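Side-chain contacts in peptidase M16 inactive domain family protein (PDB 3GWB), which is a member of the M16 metallopeptidase family, probably of an inactive type, so that hydrolase activity of its own is uncertain: residues A[60-65]-A[130-135]; A[156-161]-A[414-419]; A[269-274]-A[398-403]. All coordinates share one frame; numbering follows the deposited sequence.

Contact 1 of 3, residues A[60-65]-A[130-135]; sequences NAMLNE and ARIKNQ
Glu65 reaches from the turn after helix 55-62 to Arg131 on helix 126-143. Glu65 CB starts against the backbone of its own turn, 3.3 Å from Met62 O. Glu65 CG then passes Met62 SE at 4.0 Å, an apolar brush within the same segment. The chain folds back at chi2 (-60°) instead of running straight out, and so presents the carboxylate to the guanidinium. Beyond CD the two oxygens divide the work. Glu65 OE1 takes a bond from Arg131 NH1 at 3.0 Å, and Glu65 OE2 takes the shorter one from Arg131 NH2 at 2.9 Å; a weak third bond runs from NH2 to OE1. Arg131 thus grips end-on with both terminal nitrogens. Both acceptors lie almost in the guanidinium plane, yet the donors stand well above the carboxylate plane, because the two flat groups are turned 50° apart. Ser128 OG also bonds to OE1, so that oxygen has partners from two residues of helix 126-143.

Arg131 comes from an exposed position, whereas the glutamate it meets is buried; the pair therefore closes the outer margin of a greasy interface. Farther in, Met62, a selenomethionine here, folds back at chi2 and chi3 and lays SE against Ile132 CG1 at 3.9 Å. The two side chains slide past each other in opposite directions, while Ile132 CD1 lies 4.3 Å from Glu65 OE2, so an apolar methyl borders the ion pair. Phe124 and Pro125 cover more of Met62.

In sequence, helix 55-62 probably corresponds to the M16 helix carrying the zinc motif His-X-X-Glu-His, with Asn60 and Ala61 in the last two places, consistent with an inactive relative of these peptidases.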
ATOM      1  N   ASN A  60      15.472 -11.150   0.495  1.00 10.26           N
ATOM      2  CA  ASN A  60      14.369 -10.983   1.430  1.00 10.29           C
ATOM      3  C   ASN A  60      13.004 -11.159   0.774  1.00  9.72           C
ATOM      4  O   ASN A  60      12.068 -11.660   1.393  1.00 11.37           O
ATOM      5  CB  ASN A  60      14.454  -9.610   2.103  1.00  9.54           C
ATOM      6  CG  ASN A  60      13.365  -9.407   3.136  1.00  7.60           C
ATOM      7  OD1 ASN A  60      12.295  -8.883   2.832  1.00  7.08           O
ATOM      8  ND2 ASN A  60      13.625  -9.839   4.361  1.00  9.58           N
ATOM      9  N   ALA A  61      12.896 -10.754  -0.484  1.00  9.54           N
ATOM     10  CA  ALA A  61      11.643 -10.867  -1.213  1.00 11.13           C
ATOM     11  C   ALA A  61      11.362 -12.303  -1.630  1.00 11.25           C
ATOM     12  O   ALA A  61      10.204 -12.692  -1.778  1.00 10.01           O
ATOM     13  CB  ALA A  61      11.682  -9.975  -2.451  1.00 12.47           C
HETATM   14  N   MSE A  62      12.420 -13.088  -1.815  1.00  9.77           N
HETATM   15  CA  MSE A  62      12.274 -14.478  -2.251  1.00 12.16           C
HETATM   16  C   MSE A  62      12.012 -15.501  -1.141  1.00 13.68           C
HETATM   17  O   MSE A  62      11.731 -16.666  -1.429  1.00 14.50           O
HETATM   18  CB  MSE A  62      13.522 -14.894  -3.038  1.00 10.91           C
HETATM   19  CG  MSE A  62      13.708 -14.185  -4.391  1.00 13.68           C
HETATM   20 SE   MSE A  62      12.665 -14.881  -5.691  1.00 13.40          SE
HETATM   21  CE  MSE A  62      13.393 -16.540  -5.801  1.00 15.70           C
ATOM     22  N   LEU A  63      12.088 -15.075   0.117  1.00 12.95           N
ATOM     23  CA  LEU A  63      11.885 -15.985   1.241  1.00 13.26           C
ATOM     24  C   LEU A  63      10.607 -16.805   1.156  1.00 12.88           C
ATOM     25  O   LEU A  63      10.650 -18.035   1.209  1.00 13.07           O
ATOM     26  CB  LEU A  63      11.898 -15.213   2.566  1.00 12.28           C
ATOM     27  CG  LEU A  63      13.173 -14.429   2.906  1.00 12.53           C
ATOM     28  CD1 LEU A  63      12.996 -13.727   4.243  1.00  9.51           C
ATOM     29  CD2 LEU A  63      14.373 -15.369   2.962  1.00 12.41           C
ATOM     30  N   ASN A  64       9.470 -16.132   1.016  1.00 10.32           N
ATOM     31  CA  ASN A  64       8.194 -16.839   0.957  1.00 11.85           C
ATOM     32  C   ASN A  64       7.740 -17.214  -0.447  1.00 10.59           C
ATOM     33  O   ASN A  64       6.547 -17.424  -0.675  1.00  7.99           O
ATOM     34  CB  ASN A  64       7.103 -16.016   1.646  1.00 11.85           C
ATOM     35  CG  ASN A  64       6.654 -14.842   0.814  1.00 12.23           C
ATOM     36  OD1 ASN A  64       7.427 -14.288   0.035  1.00 13.30           O
ATOM     37  ND2 ASN A  64       5.398 -14.444   0.982  1.00 12.78           N
ATOM     38  N   GLU A  65       8.682 -17.289  -1.385  1.00 11.54           N
ATOM     39  CA  GLU A  65       8.369 -17.669  -2.759  1.00 12.96           C
ATOM     40  C   GLU A  65       8.424 -19.181  -2.927  1.00 14.26           C
ATOM     41  O   GLU A  65       8.043 -19.702  -3.976  1.00 14.29           O
ATOM     42  CB  GLU A  65       9.349 -17.027  -3.747  1.00 13.35           C
ATOM     43  CG  GLU A  65       9.112 -15.555  -3.997  1.00 16.33           C
ATOM     44  CD  GLU A  65       7.729 -15.268  -4.567  1.00 19.89           C
ATOM     45  OE1 GLU A  65       7.265 -16.021  -5.456  1.00 21.24           O
ATOM     46  OE2 GLU A  65       7.109 -14.273  -4.137  1.00 20.82           O
ATOM     47  N   ALA A 130      12.634 -14.781 -11.690  1.00 17.07           N
ATOM     48  CA  ALA A 130      12.423 -14.120 -12.966  1.00 18.25           C
ATOM     49  C   ALA A 130      11.265 -13.139 -12.816  1.00 17.96           C
ATOM     50  O   ALA A 130      11.313 -12.026 -13.330  1.00 19.04           O
ATOM     51  CB  ALA A 130      12.112 -15.156 -14.041  1.00 17.57           C
ATOM     52  N   ARG A 131      10.231 -13.552 -12.093  1.00 18.29           N
ATOM     53  CA  ARG A 131       9.067 -12.699 -11.888  1.00 18.56           C
ATOM     54  C   ARG A 131       9.430 -11.461 -11.069  1.00 19.56           C
ATOM     55  O   ARG A 131       8.997 -10.354 -11.384  1.00 17.68           O
ATOM     56  CB  ARG A 131       7.962 -13.471 -11.171  1.00 21.05           C
ATOM     57  CG  ARG A 131       6.605 -12.811 -11.264  1.00 25.57           C
ATOM     58  CD  ARG A 131       5.598 -13.451 -10.321  1.00 29.32           C
ATOM     59  NE  ARG A 131       5.774 -12.997  -8.943  1.00 31.41           N
ATOM     60  CZ  ARG A 131       6.120 -13.781  -7.925  1.00 34.29           C
ATOM     61  NH1 ARG A 131       6.338 -15.081  -8.121  1.00 32.98           N
ATOM     62  NH2 ARG A 131       6.243 -13.265  -6.707  1.00 32.53           N
ATOM     63  N   ILE A 132      10.223 -11.656 -10.018  1.00 19.38           N
ATOM     64  CA  ILE A 132      10.636 -10.552  -9.156  1.00 20.88           C
ATOM     65  C   ILE A 132      11.567  -9.591  -9.881  1.00 20.63           C
ATOM     66  O   ILE A 132      11.405  -8.373  -9.773  1.00 20.71           O
ATOM     67  CB  ILE A 132      11.344 -11.063  -7.877  1.00 22.74           C
ATOM     68  CG1 ILE A 132      10.430 -12.041  -7.136  1.00 25.65           C
ATOM     69  CG2 ILE A 132      11.676  -9.895  -6.954  1.00 22.45           C
ATOM     70  CD1 ILE A 132       9.092 -11.462  -6.762  1.00 26.20           C
ATOM     71  N   LYS A 133      12.543 -10.129 -10.613  1.00 21.17           N
ATOM     72  CA  LYS A 133      13.471  -9.280 -11.357  1.00 21.23           C
ATOM     73  C   LYS A 133      12.705  -8.450 -12.374  1.00 22.11           C
ATOM     74  O   LYS A 133      13.025  -7.283 -12.590  1.00 22.30           O
ATOM     75  CB  LYS A 133      14.520 -10.106 -12.103  1.00 19.51           C
ATOM     76  CG  LYS A 133      15.524 -10.819 -11.217  1.00 20.25           C
ATOM     77  CD  LYS A 133      16.678 -11.342 -12.060  1.00 20.52           C
ATOM     78  CE  LYS A 133      17.713 -12.061 -11.220  1.00 20.78           C
ATOM     79  NZ  LYS A 133      18.884 -12.463 -12.042  1.00 20.26           N
ATOM     80  N   ASN A 134      11.698  -9.059 -12.998  1.00 23.29           N
ATOM     81  CA  ASN A 134      10.883  -8.372 -14.002  1.00 23.49           C
ATOM     82  C   ASN A 134      10.144  -7.184 -13.390  1.00 24.81           C
ATOM     83  O   ASN A 134      10.071  -6.115 -13.997  1.00 26.17           O
ATOM     84  CB  ASN A 134       9.867  -9.336 -14.626  1.00 23.11           C
ATOM     85  CG  ASN A 134       9.141  -8.730 -15.820  1.00 23.82           C
ATOM     86  OD1 ASN A 134       9.708  -8.604 -16.906  1.00 24.26           O
ATOM     87  ND2 ASN A 134       7.888  -8.337 -15.618  1.00 23.35           N
ATOM     88  N   GLN A 135       9.597  -7.361 -12.191  1.00 24.30           N
ATOM     89  CA  GLN A 135       8.887  -6.264 -11.553  1.00 24.64           C
ATOM     90  C   GLN A 135       9.846  -5.228 -10.968  1.00 23.94           C
ATOM     91  O   GLN A 135       9.487  -4.057 -10.834  1.00 23.90           O
ATOM     92  CB  GLN A 135       7.906  -6.784 -10.496  1.00 26.49           C
ATOM     93  CG  GLN A 135       8.440  -7.837  -9.559  1.00 31.85           C
ATOM     94  CD  GLN A 135       7.344  -8.422  -8.676  1.00 34.15           C
ATOM     95  OE1 GLN A 135       6.407  -9.059  -9.166  1.00 35.80           O
ATOM     96  NE2 GLN A 135       7.457  -8.202  -7.370  1.00 34.41           N
TER

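Contact 2 of 3, residues A[156-161]-A[414-419]; sequences MKRLYG and VIVSAG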
HETATM    1  N   MSE A 156      21.188  10.970  -1.735  1.00 19.02           N
HETATM    2  CA  MSE A 156      21.845   9.943  -0.941  1.00 20.50           C
HETATM    3  C   MSE A 156      23.260   9.682  -1.454  1.00 19.42           C
HETATM    4  O   MSE A 156      24.132   9.285  -0.689  1.00 21.91           O
HETATM    5  CB  MSE A 156      21.025   8.647  -0.938  1.00 19.12           C
HETATM    6  CG  MSE A 156      19.771   8.704  -0.057  1.00 18.49           C
HETATM    7 SE   MSE A 156      20.114   9.044   1.703  1.00 16.87          SE
HETATM    8  CE  MSE A 156      20.461   7.386   2.321  1.00 19.20           C
ATOM      9  N   LYS A 157      23.495   9.915  -2.742  1.00 19.63           N
ATOM     10  CA  LYS A 157      24.828   9.719  -3.312  1.00 19.58           C
ATOM     11  C   LYS A 157      25.785  10.801  -2.817  1.00 19.50           C
ATOM     12  O   LYS A 157      26.919  10.513  -2.428  1.00 21.37           O
ATOM     13  CB  LYS A 157      24.781   9.773  -4.840  1.00 21.75           C
ATOM     14  CG  LYS A 157      23.947   8.683  -5.500  1.00 27.14           C
ATOM     15  CD  LYS A 157      23.950   8.836  -7.024  1.00 30.54           C
ATOM     16  CE  LYS A 157      22.993   7.856  -7.680  1.00 32.43           C
ATOM     17  NZ  LYS A 157      22.894   8.080  -9.149  1.00 34.17           N
ATOM     18  N   ARG A 158      25.327  12.049  -2.848  1.00 18.40           N
ATOM     19  CA  ARG A 158      26.135  13.185  -2.411  1.00 18.89           C
ATOM     20  C   ARG A 158      26.422  13.128  -0.915  1.00 18.28           C
ATOM     21  O   ARG A 158      27.498  13.509  -0.457  1.00 18.97           O
ATOM     22  CB  ARG A 158      25.415  14.496  -2.747  1.00 18.23           C
ATOM     23  CG  ARG A 158      25.427  14.860  -4.229  1.00 22.68           C
ATOM     24  CD  ARG A 158      24.355  15.887  -4.555  1.00 25.99           C
ATOM     25  NE  ARG A 158      24.384  16.282  -5.960  1.00 28.56           N
ATOM     26  CZ  ARG A 158      25.162  17.242  -6.450  1.00 27.53           C
ATOM     27  NH1 ARG A 158      25.973  17.910  -5.642  1.00 28.08           N
ATOM     28  NH2 ARG A 158      25.140  17.524  -7.746  1.00 26.77           N
ATOM     29  N   LEU A 159      25.451  12.628  -0.160  1.00 17.54           N
ATOM     30  CA  LEU A 159      25.556  12.527   1.290  1.00 15.17           C
ATOM     31  C   LEU A 159      26.520  11.442   1.778  1.00 16.23           C
ATOM     32  O   LEU A 159      27.321  11.677   2.686  1.00 14.86           O
ATOM     33  CB  LEU A 159      24.167  12.252   1.872  1.00 15.96           C
ATOM     34  CG  LEU A 159      23.625  13.093   3.030  1.00 16.87           C
ATOM     35  CD1 LEU A 159      23.487  14.536   2.593  1.00 16.38           C
ATOM     36  CD2 LEU A 159      22.264  12.546   3.463  1.00 16.71           C
ATOM     37  N   TYR A 160      26.439  10.259   1.175  1.00 15.24           N
ATOM     38  CA  TYR A 160      27.266   9.123   1.589  1.00 15.20           C
ATOM     39  C   TYR A 160      28.433   8.690   0.691  1.00 15.61           C
ATOM     40  O   TYR A 160      29.228   7.840   1.086  1.00 17.70           O
ATOM     41  CB  TYR A 160      26.352   7.922   1.829  1.00 14.91           C
ATOM     42  CG  TYR A 160      25.470   8.071   3.043  1.00 14.43           C
ATOM     43  CD1 TYR A 160      25.967   7.813   4.316  1.00 15.20           C
ATOM     44  CD2 TYR A 160      24.140   8.474   2.923  1.00 13.35           C
ATOM     45  CE1 TYR A 160      25.169   7.947   5.449  1.00 15.24           C
ATOM     46  CE2 TYR A 160      23.325   8.613   4.060  1.00 14.47           C
ATOM     47  CZ  TYR A 160      23.855   8.346   5.318  1.00 14.21           C
ATOM     48  OH  TYR A 160      23.081   8.473   6.450  1.00 16.25           O
ATOM     49  N   GLY A 161      28.537   9.248  -0.509  1.00 17.16           N
ATOM     50  CA  GLY A 161      29.636   8.870  -1.388  1.00 19.51           C
ATOM     51  C   GLY A 161      29.775   7.370  -1.631  1.00 20.11           C
ATOM     52  O   GLY A 161      28.893   6.750  -2.230  1.00 19.54           O
ATOM     53  N   VAL A 414      23.201  19.674   2.203  1.00 20.11           N
ATOM     54  CA  VAL A 414      23.399  19.236   0.831  1.00 20.09           C
ATOM     55  C   VAL A 414      22.011  19.379   0.234  1.00 20.47           C
ATOM     56  O   VAL A 414      21.041  18.817   0.753  1.00 21.04           O
ATOM     57  CB  VAL A 414      23.829  17.762   0.766  1.00 21.00           C
ATOM     58  CG1 VAL A 414      23.956  17.318  -0.686  1.00 21.88           C
ATOM     59  CG2 VAL A 414      25.145  17.580   1.496  1.00 22.55           C
ATOM     60  N   ILE A 415      21.904  20.141  -0.845  1.00 18.74           N
ATOM     61  CA  ILE A 415      20.611  20.367  -1.456  1.00 18.90           C
ATOM     62  C   ILE A 415      20.498  19.818  -2.870  1.00 19.92           C
ATOM     63  O   ILE A 415      21.406  19.957  -3.686  1.00 18.59           O
ATOM     64  CB  ILE A 415      20.303  21.860  -1.462  1.00 19.26           C
ATOM     65  CG1 ILE A 415      20.457  22.405  -0.040  1.00 18.05           C
ATOM     66  CG2 ILE A 415      18.898  22.107  -1.988  1.00 20.76           C
ATOM     67  CD1 ILE A 415      20.459  23.908   0.036  1.00 18.21           C
ATOM     68  N   VAL A 416      19.366  19.185  -3.148  1.00 20.36           N
ATOM     69  CA  VAL A 416      19.117  18.620  -4.459  1.00 20.86           C
ATOM     70  C   VAL A 416      17.678  18.880  -4.861  1.00 21.58           C
ATOM     71  O   VAL A 416      16.744  18.505  -4.147  1.00 23.91           O
ATOM     72  CB  VAL A 416      19.370  17.097  -4.473  1.00 21.66           C
ATOM     73  CG1 VAL A 416      19.070  16.534  -5.854  1.00 21.02           C
ATOM     74  CG2 VAL A 416      20.808  16.806  -4.077  1.00 20.72           C
ATOM     75  N   SER A 417      17.505  19.532  -6.003  1.00 20.01           N
ATOM     76  CA  SER A 417      16.181  19.833  -6.519  1.00 19.31           C
ATOM     77  C   SER A 417      15.999  19.170  -7.878  1.00 19.10           C
ATOM     78  O   SER A 417      16.962  18.977  -8.619  1.00 20.53           O
ATOM     79  CB  SER A 417      15.995  21.344  -6.660  1.00 18.58           C
ATOM     80  OG  SER A 417      16.984  21.892  -7.510  1.00 18.66           O
ATOM     81  N   ALA A 418      14.763  18.809  -8.192  1.00 18.08           N
ATOM     82  CA  ALA A 418      14.451  18.186  -9.469  1.00 17.31           C
ATOM     83  C   ALA A 418      13.222  18.890 -10.008  1.00 17.16           C
ATOM     84  O   ALA A 418      12.159  18.883  -9.381  1.00 17.42           O
ATOM     85  CB  ALA A 418      14.169  16.696  -9.287  1.00 19.33           C
ATOM     86  N   GLY A 419      13.377  19.510 -11.169  1.00 18.24           N
ATOM     87  CA  GLY A 419      12.277  20.224 -11.782  1.00 18.13           C
ATOM     88  C   GLY A 419      12.781  20.980 -12.993  1.00 16.86           C
ATOM     89  O   GLY A 419      13.938  20.823 -13.377  1.00 18.58           O
TER
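Arg158 NE, salt-bridged to Glu154 one helical turn back, holds in place a side chain whose methylenes lie on Val414 and Val416. The guanidinium has a further, weak hydrogen bond from NH1 to Ser239 OG on the neighbouring strand 239-244. Its polar end is thus tied both to its own helix and to the sheet, and what meets strand 414-419 is the aliphatic shaft. Arg158 CB rests on Val414 CG1 at 3.8 Å. From there the chain runs extended from CG to NE (chi2 162°, chi3 178°), carrying Arg158 CD along the strand to Val416 CG2 at 3.7 Å.

Leu159 makes the other half of the contact. Its CB points neither toward the strand nor away from it, but the Leu159 CD1 branch comes in to 3.6 Å from Val414 CG2. Val414 is therefore shared, with CG1 taken by the arginine and CG2 by the leucine. Toward the start of the helix, Val416 also touches Ala151 and Leu155, and Leu159 reaches Ala255 on strand 249-257.

The helix runs nearly antiparallel to the strand, at 166°, with the two short axes 9.0 Å apart. Backbone bonds place strand 414-419 between strands 239-244 and 249-257, one strand in from the edge of its mixed sheet. A helix lying along the valine-bearing face of such a sheet is the layered alpha/beta packing of the M16 fold, here joining a helix to the last strand of the chain, some 250 residues later.

Contact 3 of 3, residues A[269-274]-A[398-403]; sequences VSLGNQ and EQVKAA
Val400 and Gly272 make the closest approach between helices 397-407 and 266-277, and the first kind of interaction here is side chain on bare backbone. Val400 CG1 lies 3.5 Å from Gly272 CA and 4.0 Å from Gly272 N. With CG1 set opposite the valine's own backbone N (chi1 171°), this methyl comes to rest on the glycine backbone. Gly272 has no side chain to hold it off, and the CA atoms of Gly272 and Val400 come to 5.7 Å.

The second kind is methyl against methyl. Leu271 CD2 meets the other valine branch, Val400 CG2, at 4.2 Å, the two side chains crossing at about a right angle. One turn along helix 397-407, Ala403 CB touches Val269 CG1 at 4.1 Å. Neighbours complete the apolar shell: Leu271 also packs on Leu347, Ala350 and Leu354 of helix 344-356, Val400 on Pro342 and Leu395, and Val269 on Phe303.

No hydrogen bond passes between the segments; the backbone bonds serve each helix internally. The segment axes cross at -93° and approach to 8.9 Å, so the two helices touch over a short patch in which Val400 is the main contributor. With every touching residue buried and all of the contacts apolar, the crossing rests on shape complementarity and exclusion of water, with no directional polar bond to fix it.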
ATOM      1  N   VAL A 269      16.332  15.231  19.941  1.00 17.87           N
ATOM      2  CA  VAL A 269      16.258  15.591  18.522  1.00 17.54           C
ATOM      3  C   VAL A 269      14.944  15.150  17.904  1.00 16.05           C
ATOM      4  O   VAL A 269      14.478  15.747  16.935  1.00 16.42           O
ATOM      5  CB  VAL A 269      17.429  14.988  17.696  1.00 17.54           C
ATOM      6  CG1 VAL A 269      18.756  15.457  18.267  1.00 17.15           C
ATOM      7  CG2 VAL A 269      17.342  13.476  17.680  1.00 17.90           C
ATOM      8  N   SER A 270      14.341  14.107  18.463  1.00 15.23           N
ATOM      9  CA  SER A 270      13.066  13.632  17.943  1.00 16.56           C
ATOM     10  C   SER A 270      12.001  14.684  18.227  1.00 14.56           C
ATOM     11  O   SER A 270      11.189  15.004  17.362  1.00 15.55           O
ATOM     12  CB  SER A 270      12.675  12.306  18.595  1.00 18.88           C
ATOM     13  OG  SER A 270      13.650  11.313  18.326  1.00 22.67           O
ATOM     14  N   LEU A 271      12.016  15.232  19.437  1.00 12.43           N
ATOM     15  CA  LEU A 271      11.036  16.247  19.805  1.00 11.78           C
ATOM     16  C   LEU A 271      11.319  17.552  19.056  1.00 11.55           C
ATOM     17  O   LEU A 271      10.399  18.254  18.632  1.00  9.87           O
ATOM     18  CB  LEU A 271      11.072  16.488  21.312  1.00 14.97           C
ATOM     19  CG  LEU A 271       9.899  17.289  21.866  1.00 13.98           C
ATOM     20  CD1 LEU A 271       8.645  16.405  21.938  1.00 14.10           C
ATOM     21  CD2 LEU A 271      10.268  17.800  23.246  1.00 16.78           C
ATOM     22  N   GLY A 272      12.596  17.862  18.881  1.00 10.64           N
ATOM     23  CA  GLY A 272      12.961  19.070  18.160  1.00 12.04           C
ATOM     24  C   GLY A 272      12.518  18.965  16.711  1.00 13.08           C
ATOM     25  O   GLY A 272      12.040  19.934  16.124  1.00 11.59           O
ATOM     26  N   ASN A 273      12.666  17.776  16.132  1.00 13.20           N
ATOM     27  CA  ASN A 273      12.264  17.567  14.749  1.00 14.72           C
ATOM     28  C   ASN A 273      10.757  17.622  14.619  1.00 14.40           C
ATOM     29  O   ASN A 273      10.236  18.131  13.636  1.00 13.51           O
ATOM     30  CB  ASN A 273      12.752  16.220  14.221  1.00 13.58           C
ATOM     31  CG  ASN A 273      12.274  15.958  12.814  1.00 17.00           C
ATOM     32  OD1 ASN A 273      11.290  15.244  12.596  1.00 18.78           O
ATOM     33  ND2 ASN A 273      12.945  16.564  11.848  1.00 16.75           N
ATOM     34  N   GLN A 274      10.060  17.080  15.609  1.00 15.75           N
ATOM     35  CA  GLN A 274       8.602  17.086  15.595  1.00 17.57           C
ATOM     36  C   GLN A 274       8.085  18.516  15.457  1.00 16.11           C
ATOM     37  O   GLN A 274       7.194  18.786  14.651  1.00 15.44           O
ATOM     38  CB  GLN A 274       8.052  16.450  16.879  1.00 21.42           C
ATOM     39  CG  GLN A 274       8.217  14.931  16.951  1.00 29.27           C
ATOM     40  CD  GLN A 274       7.814  14.352  18.306  1.00 32.04           C
ATOM     41  OE1 GLN A 274       6.773  14.710  18.861  1.00 35.07           O
ATOM     42  NE2 GLN A 274       8.636  13.446  18.837  1.00 34.04           N
ATOM     43  N   GLU A 398      15.755  24.764  26.170  1.00 22.59           N
ATOM     44  CA  GLU A 398      17.204  24.896  26.118  1.00 23.62           C
ATOM     45  C   GLU A 398      17.873  23.586  25.705  1.00 21.81           C
ATOM     46  O   GLU A 398      18.808  23.591  24.908  1.00 22.86           O
ATOM     47  CB  GLU A 398      17.743  25.352  27.483  1.00 26.71           C
ATOM     48  CG  GLU A 398      17.650  24.296  28.584  1.00 34.93           C
ATOM     49  CD  GLU A 398      17.924  24.850  29.979  1.00 38.27           C
ATOM     50  OE1 GLU A 398      18.965  25.519  30.174  1.00 39.99           O
ATOM     51  OE2 GLU A 398      17.095  24.607  30.883  1.00 38.69           O
ATOM     52  N   GLN A 399      17.394  22.466  26.245  1.00 20.53           N
ATOM     53  CA  GLN A 399      17.960  21.157  25.924  1.00 19.06           C
ATOM     54  C   GLN A 399      17.685  20.758  24.481  1.00 18.14           C
ATOM     55  O   GLN A 399      18.534  20.164  23.825  1.00 19.59           O
ATOM     56  CB  GLN A 399      17.395  20.085  26.856  1.00 20.38           C
ATOM     57  CG  GLN A 399      17.727  20.298  28.324  1.00 24.85           C
ATOM     58  CD  GLN A 399      17.048  19.280  29.214  1.00 25.44           C
ATOM     59  OE1 GLN A 399      15.838  19.081  29.135  1.00 26.65           O
ATOM     60  NE2 GLN A 399      17.826  18.628  30.067  1.00 28.47           N
ATOM     61  N   VAL A 400      16.489  21.066  23.991  1.00 16.16           N
ATOM     62  CA  VAL A 400      16.152  20.744  22.614  1.00 15.57           C
ATOM     63  C   VAL A 400      17.013  21.603  21.686  1.00 16.26           C
ATOM     64  O   VAL A 400      17.621  21.097  20.744  1.00 16.62           O
ATOM     65  CB  VAL A 400      14.656  20.999  22.339  1.00 14.79           C
ATOM     66  CG1 VAL A 400      14.360  20.872  20.838  1.00 17.11           C
ATOM     67  CG2 VAL A 400      13.814  20.008  23.135  1.00 14.03           C
ATOM     68  N   LYS A 401      17.079  22.902  21.958  1.00 15.68           N
ATOM     69  CA  LYS A 401      17.887  23.793  21.128  1.00 16.14           C
ATOM     70  C   LYS A 401      19.352  23.348  21.087  1.00 15.77           C
ATOM     71  O   LYS A 401      19.993  23.373  20.031  1.00 15.07           O
ATOM     72  CB  LYS A 401      17.791  25.232  21.648  1.00 15.85           C
ATOM     73  CG  LYS A 401      18.723  26.221  20.958  1.00 16.86           C
ATOM     74  CD  LYS A 401      18.573  27.611  21.557  1.00 20.05           C
ATOM     75  CE  LYS A 401      19.552  28.602  20.948  1.00 22.44           C
ATOM     76  NZ  LYS A 401      20.967  28.326  21.328  1.00 22.55           N
ATOM     77  N   ALA A 402      19.881  22.937  22.234  1.00 16.23           N
ATOM     78  CA  ALA A 402      21.270  22.504  22.296  1.00 16.04           C
ATOM     79  C   ALA A 402      21.496  21.252  21.465  1.00 16.00           C
ATOM     80  O   ALA A 402      22.457  21.180  20.694  1.00 15.57           O
ATOM     81  CB  ALA A 402      21.680  22.246  23.735  1.00 18.33           C
ATOM     82  N   ALA A 403      20.609  20.274  21.622  1.00 15.61           N
ATOM     83  CA  ALA A 403      20.714  19.013  20.898  1.00 17.09           C
ATOM     84  C   ALA A 403      20.664  19.208  19.389  1.00 17.62           C
ATOM     85  O   ALA A 403      21.496  18.670  18.668  1.00 19.23           O
ATOM     86  CB  ALA A 403      19.601  18.058  21.342  1.00 17.22           C
TER

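All three contacts are largely buried, but in contact 1 an ion pair crosses between the segments, its arginine exposed. Contact 2 hides an arginine's shaft while its charged end is satisfied elsewhere, and contact 3 is wholly apolar. The partners differ too: a helix and its following turn on a helix in contact 1, a helix on a sheet in contact 2, two crossed helices in contact 3. No element is shared, yet helices 126-143 and 147-160 are consecutive, as are helix 397-407 and strand 414-419. Contact 3 is nested within the loop closed by contact 2; contacts 1 and 3 lie on opposite sides of the chain's centre, about 41 Å apart, centre to centre.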